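Local coordinates for hypothetical protein yigZ (Escherichia coli, PDB 1VI7), which is a monomeric member of the IMPACT family whose exact role is unsettled, though the family is thought to bind guanyl nucleotides and hydrolyse nucleoside triphosphates, at residues R53-A58 with S73-P78; E19-R24 with G107-G112. One frame throughout, in Å; residues are numbered along the deposited sequence.

Contact 1 (R53-A58 with S73-P78); sequences RHHCVA and SDDGEP
His-54 and Asp-75 form the centre of this contact: the histidine offers an N-H and a ring face, the aspartate two acceptors, its backbone O and OD2. The imidazole of His-54 gives its ND1 proton to the backbone O of Asp-75 at 2.8 Å, and the donor lies in the carbonyl plane. Asp-75 holds CG on the far side from its own N (chi1 168°), which carries OD2 to the 53-58 backbone, where it accepts a hydrogen bond from His-55 N at 2.6 Å. That NH reaches OD2 from its anti side, tilted well out of the carboxylate plane. Aspartate suits the place because its short arm brings an acceptor to a backbone NH beyond the last strand pairing.

Over the ring face lies Glu-77. Its CG sits 4.0 Å from the centroid of the His-54 ring in a CH-pi contact, and its carboxylate stacks on the ring, the planes 18° apart and the group displaced toward the rim. The polar end of Glu-77 has partners beyond the two segments: OE1 makes a salt bridge to Arg-104 and a hydrogen bond to Tyr-120 of helix 113-128. Gly-76 has a positive phi (87°) at which a CB would jam against the carbonyl O of Asp-75; it would also come close to the His-54 ring.

Farther along, Val-57 and Ser-73 form an antiparallel hydrogen-bonded pair, Val-57 N to Ser-73 O at 3.2 Å and Ser-73 N to Val-57 O at 3.0 Å. A type I' turn, Asp-74 to Glu-77, follows edge strand 71-73 of the five-stranded antiparallel sheet, and side-chain bonds carry the pairing past the strand's end.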
loop_
_atom_site.group_PDB
_atom_site.type_symbol
_atom_site.label_atom_id
_atom_site.label_comp_id
_atom_site.label_asym_id
_atom_site.label_seq_id
_atom_site.Cartn_x
_atom_site.Cartn_y
_atom_site.Cartn_z
ATOM N N ARG A 53 -5.038 -26.255 4.553
ATOM C CA ARG A 53 -4.672 -26.728 3.248
ATOM C C ARG A 53 -4.303 -25.657 2.247
ATOM O O ARG A 53 -3.460 -25.903 1.358
ATOM C CB ARG A 53 -5.805 -27.617 2.706
ATOM C CG ARG A 53 -5.288 -28.743 1.832
ATOM C CD ARG A 53 -6.425 -29.528 1.244
ATOM N NE ARG A 53 -7.403 -28.672 0.550
ATOM C CZ ARG A 53 -8.571 -29.196 0.145
ATOM N NH1 ARG A 53 -8.829 -30.488 0.380
ATOM N NH2 ARG A 53 -9.443 -28.429 -0.479
ATOM N N HIS A 54 -5.013 -24.527 2.261
ATOM C CA HIS A 54 -4.784 -23.461 1.309
ATOM C C HIS A 54 -4.685 -22.088 1.951
ATOM O O HIS A 54 -5.150 -21.872 3.082
ATOM C CB HIS A 54 -5.877 -23.429 0.221
ATOM C CG HIS A 54 -6.090 -24.739 -0.471
ATOM N ND1 HIS A 54 -5.214 -25.256 -1.399
ATOM C CD2 HIS A 54 -7.043 -25.684 -0.299
ATOM C CE1 HIS A 54 -5.627 -26.450 -1.770
ATOM N NE2 HIS A 54 -6.740 -26.743 -1.118
ATOM N N HIS A 55 -3.929 -21.195 1.303
ATOM C CA HIS A 55 -3.709 -19.829 1.723
ATOM C C HIS A 55 -3.662 -18.874 0.519
ATOM O O HIS A 55 -2.625 -18.334 0.149
ATOM C CB HIS A 55 -2.451 -19.673 2.570
ATOM C CG HIS A 55 -2.327 -20.588 3.749
ATOM N ND1 HIS A 55 -1.885 -21.897 3.606
ATOM C CD2 HIS A 55 -2.670 -20.466 5.049
ATOM C CE1 HIS A 55 -1.928 -22.517 4.771
ATOM N NE2 HIS A 55 -2.397 -21.673 5.666
ATOM N N CYS A 56 -4.798 -18.636 -0.096
ATOM C CA CYS A 56 -4.983 -17.786 -1.261
ATOM C C CYS A 56 -4.803 -16.308 -0.975
ATOM O O CYS A 56 -5.093 -15.796 0.110
ATOM C CB CYS A 56 -6.344 -18.111 -1.879
ATOM S SG CYS A 56 -6.823 -19.870 -1.701
ATOM N N VAL A 57 -4.230 -15.555 -1.914
ATOM C CA VAL A 57 -3.824 -14.181 -1.714
ATOM C C VAL A 57 -4.336 -13.240 -2.798
ATOM O O VAL A 57 -4.450 -13.683 -3.936
ATOM C CB VAL A 57 -2.262 -14.101 -1.821
ATOM C CG1 VAL A 57 -1.723 -12.735 -1.448
ATOM C CG2 VAL A 57 -1.591 -15.209 -1.028
ATOM N N ALA A 58 -4.177 -11.943 -2.604
ATOM C CA ALA A 58 -4.569 -10.919 -3.576
ATOM C C ALA A 58 -4.211 -9.548 -2.993
ATOM O O ALA A 58 -4.278 -9.457 -1.746
ATOM C CB ALA A 58 -6.079 -10.966 -3.776
ATOM N N SER A 73 -3.117 -15.197 -6.110
ATOM C CA SER A 73 -2.606 -16.560 -6.148
ATOM C C SER A 73 -3.604 -17.581 -5.643
ATOM O O SER A 73 -4.225 -17.376 -4.594
ATOM C CB SER A 73 -1.285 -16.690 -5.395
ATOM O OG SER A 73 -0.860 -18.066 -5.362
ATOM N N ASP A 74 -3.687 -18.736 -6.311
ATOM C CA ASP A 74 -4.632 -19.752 -5.877
ATOM C C ASP A 74 -4.064 -20.698 -4.825
ATOM O O ASP A 74 -4.846 -21.301 -4.092
ATOM C CB ASP A 74 -5.171 -20.608 -6.996
ATOM C CG ASP A 74 -6.006 -19.958 -8.049
ATOM O OD1 ASP A 74 -6.556 -18.836 -7.949
ATOM O OD2 ASP A 74 -6.162 -20.616 -9.126
ATOM N N ASP A 75 -2.769 -20.947 -4.873
ATOM C CA ASP A 75 -2.144 -21.881 -3.934
ATOM C C ASP A 75 -2.907 -23.198 -3.910
ATOM O O ASP A 75 -3.527 -23.581 -2.911
ATOM C CB ASP A 75 -1.974 -21.240 -2.576
ATOM C CG ASP A 75 -1.611 -22.156 -1.438
ATOM O OD1 ASP A 75 -0.474 -22.675 -1.421
ATOM O OD2 ASP A 75 -2.495 -22.374 -0.581
ATOM N N GLY A 76 -2.954 -23.846 -5.093
ATOM C CA GLY A 76 -3.560 -25.154 -5.173
ATOM C C GLY A 76 -5.037 -25.226 -5.410
ATOM O O GLY A 76 -5.529 -26.337 -5.720
ATOM N N GLU A 77 -5.777 -24.128 -5.252
ATOM C CA GLU A 77 -7.225 -24.168 -5.564
ATOM C C GLU A 77 -7.353 -24.013 -7.084
ATOM O O GLU A 77 -6.491 -23.394 -7.732
ATOM C CB GLU A 77 -7.980 -23.126 -4.795
ATOM C CG GLU A 77 -8.294 -23.307 -3.342
ATOM C CD GLU A 77 -9.148 -24.494 -2.974
ATOM O OE1 GLU A 77 -9.834 -24.455 -1.930
ATOM O OE2 GLU A 77 -9.100 -25.508 -3.715
ATOM N N PRO A 78 -8.366 -24.599 -7.686
ATOM C CA PRO A 78 -8.556 -24.565 -9.124
ATOM C C PRO A 78 -8.375 -23.203 -9.730
ATOM O O PRO A 78 -9.055 -22.244 -9.356
ATOM C CB PRO A 78 -9.930 -25.128 -9.344
ATOM C CG PRO A 78 -10.537 -25.392 -8.020
ATOM C CD PRO A 78 -9.433 -25.375 -7.003
#

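Contact 2 (E19-R24 with G107-G112); sequences EIKKSR and GGILLG
Lys-21 turns CG away from its own carbonyl carbon (chi1 -43°), and bends at chi2 and chi3 then lead its aliphatic chain across Ile-109, whose CG1 stands anti to the backbone N (chi1 174°) and carries CD1 to meet it. Ile-109 CD1 lies 3.5 Å from Lys-21 CD and also touches CB and CE, while Ile-109 CG2 rests near the lysine carbonyl. A long lysine suits this surface position: its methylenes cover the isoleucine, and Lys-21 CE goes on to Leu-111 CB at 3.6 Å. On the strand side, Ile-20 CG2 meets Leu-111 CD1, the two branched side chains crossing at about a right angle.

Ser-23 supplies the polar link. Its OG donates to Lys-21 O at 2.8 Å, from above the carbonyl plane, and accepts a weak hydrogen bond from Gly-107 N at 3.1 Å. An alanine here would lose both bonds and is likely to leave Gly-107 N without this acceptor and the Lys-21 carbonyl without its hydroxyl partner. Gly-107 must be small, because a CB would run into the Lys-22 carbonyl and Ser-23 N.

The type I' turn from Ile-20 to Ser-23 is a two-residue beta hairpin turn joining strands 14-20 and 23-31. Its hold on the loop before helix 113-128 combines one weak bond through a bridging hydroxyl with apolar contact, so the lysine methylenes and branched side chains probably contribute much of it.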
loop_
_atom_site.group_PDB
_atom_site.type_symbol
_atom_site.label_atom_id
_atom_site.label_comp_id
_atom_site.label_asym_id
_atom_site.label_seq_id
_atom_site.Cartn_x
_atom_site.Cartn_y
_atom_site.Cartn_z
ATOM N N GLU A 19 -17.926 -20.600 7.962
ATOM C CA GLU A 19 -18.111 -22.045 7.850
ATOM C C GLU A 19 -18.942 -22.471 6.645
ATOM O O GLU A 19 -20.138 -22.221 6.524
ATOM C CB GLU A 19 -18.675 -22.568 9.161
ATOM C CG GLU A 19 -19.723 -23.636 9.127
ATOM C CD GLU A 19 -19.180 -25.057 9.199
ATOM O OE1 GLU A 19 -17.938 -25.228 9.223
ATOM O OE2 GLU A 19 -20.019 -25.992 9.225
ATOM N N ILE A 20 -18.289 -23.115 5.673
ATOM C CA ILE A 20 -18.895 -23.589 4.447
ATOM C C ILE A 20 -18.677 -25.094 4.283
ATOM O O ILE A 20 -17.573 -25.606 4.115
ATOM C CB ILE A 20 -18.325 -22.867 3.208
ATOM C CG1 ILE A 20 -18.544 -21.358 3.296
ATOM C CG2 ILE A 20 -18.948 -23.425 1.942
ATOM C CD1 ILE A 20 -18.166 -20.592 2.047
ATOM N N LYS A 21 -19.766 -25.849 4.322
ATOM C CA LYS A 21 -19.727 -27.301 4.236
ATOM C C LYS A 21 -18.657 -27.883 5.136
ATOM O O LYS A 21 -17.597 -28.312 4.682
ATOM C CB LYS A 21 -19.618 -27.769 2.792
ATOM C CG LYS A 21 -20.531 -26.992 1.847
ATOM C CD LYS A 21 -21.403 -27.826 0.961
ATOM C CE LYS A 21 -21.096 -27.666 -0.517
ATOM N NZ LYS A 21 -21.782 -28.707 -1.347
ATOM N N LYS A 22 -18.754 -27.624 6.445
ATOM C CA LYS A 22 -17.808 -28.156 7.409
ATOM C C LYS A 22 -16.367 -27.802 7.154
ATOM O O LYS A 22 -15.474 -28.437 7.733
ATOM C CB LYS A 22 -17.982 -29.673 7.459
ATOM C CG LYS A 22 -19.288 -30.104 8.128
ATOM C CD LYS A 22 -19.183 -31.574 8.552
ATOM C CE LYS A 22 -20.441 -32.338 8.125
ATOM N NZ LYS A 22 -20.746 -33.427 9.100
ATOM N N SER A 23 -16.050 -26.794 6.374
ATOM C CA SER A 23 -14.688 -26.376 6.089
ATOM C C SER A 23 -14.383 -25.048 6.745
ATOM O O SER A 23 -15.324 -24.362 7.172
ATOM C CB SER A 23 -14.536 -26.265 4.564
ATOM O OG SER A 23 -15.002 -27.469 3.949
ATOM N N ARG A 24 -13.148 -24.556 6.763
ATOM C CA ARG A 24 -12.935 -23.307 7.522
ATOM C C ARG A 24 -12.141 -22.258 6.795
ATOM O O ARG A 24 -10.919 -22.314 6.657
ATOM C CB ARG A 24 -12.354 -23.673 8.872
ATOM C CG ARG A 24 -11.868 -22.600 9.790
ATOM C CD ARG A 24 -12.890 -21.765 10.464
ATOM N NE ARG A 24 -14.022 -22.396 11.066
ATOM C CZ ARG A 24 -15.155 -22.796 10.512
ATOM N NH1 ARG A 24 -15.378 -22.649 9.209
ATOM N NH2 ARG A 24 -16.107 -23.362 11.251
ATOM N N GLY A 107 -12.785 -29.368 5.115
ATOM C CA GLY A 107 -13.664 -30.025 6.034
ATOM C C GLY A 107 -14.111 -31.414 5.724
ATOM O O GLY A 107 -14.968 -31.936 6.469
ATOM N N GLY A 108 -13.624 -32.044 4.663
ATOM C CA GLY A 108 -14.080 -33.401 4.347
ATOM C C GLY A 108 -15.117 -33.395 3.234
ATOM O O GLY A 108 -15.321 -34.424 2.570
ATOM N N ILE A 109 -15.728 -32.241 2.966
ATOM C CA ILE A 109 -16.664 -32.178 1.839
ATOM C C ILE A 109 -16.262 -31.064 0.892
ATOM O O ILE A 109 -15.855 -29.982 1.310
ATOM C CB ILE A 109 -18.124 -32.237 2.196
ATOM C CG1 ILE A 109 -19.035 -32.027 0.994
ATOM C CG2 ILE A 109 -18.535 -31.372 3.366
ATOM C CD1 ILE A 109 -19.355 -30.607 0.631
ATOM N N LEU A 110 -16.115 -31.430 -0.370
ATOM C CA LEU A 110 -15.658 -30.551 -1.414
ATOM C C LEU A 110 -16.831 -29.877 -2.108
ATOM O O LEU A 110 -17.886 -30.488 -2.269
ATOM C CB LEU A 110 -14.835 -31.325 -2.449
ATOM C CG LEU A 110 -15.615 -32.220 -3.409
ATOM C CD1 LEU A 110 -14.654 -32.909 -4.360
ATOM C CD2 LEU A 110 -16.478 -33.227 -2.654
ATOM N N LEU A 111 -16.602 -28.633 -2.533
ATOM C CA LEU A 111 -17.665 -27.883 -3.209
ATOM C C LEU A 111 -17.225 -27.407 -4.589
ATOM O O LEU A 111 -16.035 -27.238 -4.819
ATOM C CB LEU A 111 -18.186 -26.749 -2.349
ATOM C CG LEU A 111 -17.233 -25.946 -1.481
ATOM C CD1 LEU A 111 -17.863 -24.610 -1.098
ATOM C CD2 LEU A 111 -16.866 -26.699 -0.205
ATOM N N GLY A 112 -18.187 -27.232 -5.488
ATOM C CA GLY A 112 -18.026 -26.832 -6.839
ATOM C C GLY A 112 -17.156 -25.649 -7.152
ATOM O O GLY A 112 -16.517 -25.035 -6.301
#

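Both contacts reach the same five-stranded antiparallel sheet and lie on one side of the chain's centre. Their centres are 15 Å apart and their nearest atoms about 6 Å, so they do not touch directly. Contact 1 is nested in sequence within the loop that contact 2 closes. Strand 98-105, paired with both 23-31 and 57-60, ties them together: Arg-104 on it, the salt-bridge partner of Glu-77 in contact 1, is touched by Leu-111 of contact 2. Segment 107-112 then leads into helix 113-128, whose Tyr-120 meets His-54 and Cys-56. No ligand defines a site here, and any relation to the proposed nucleotide binding remains open.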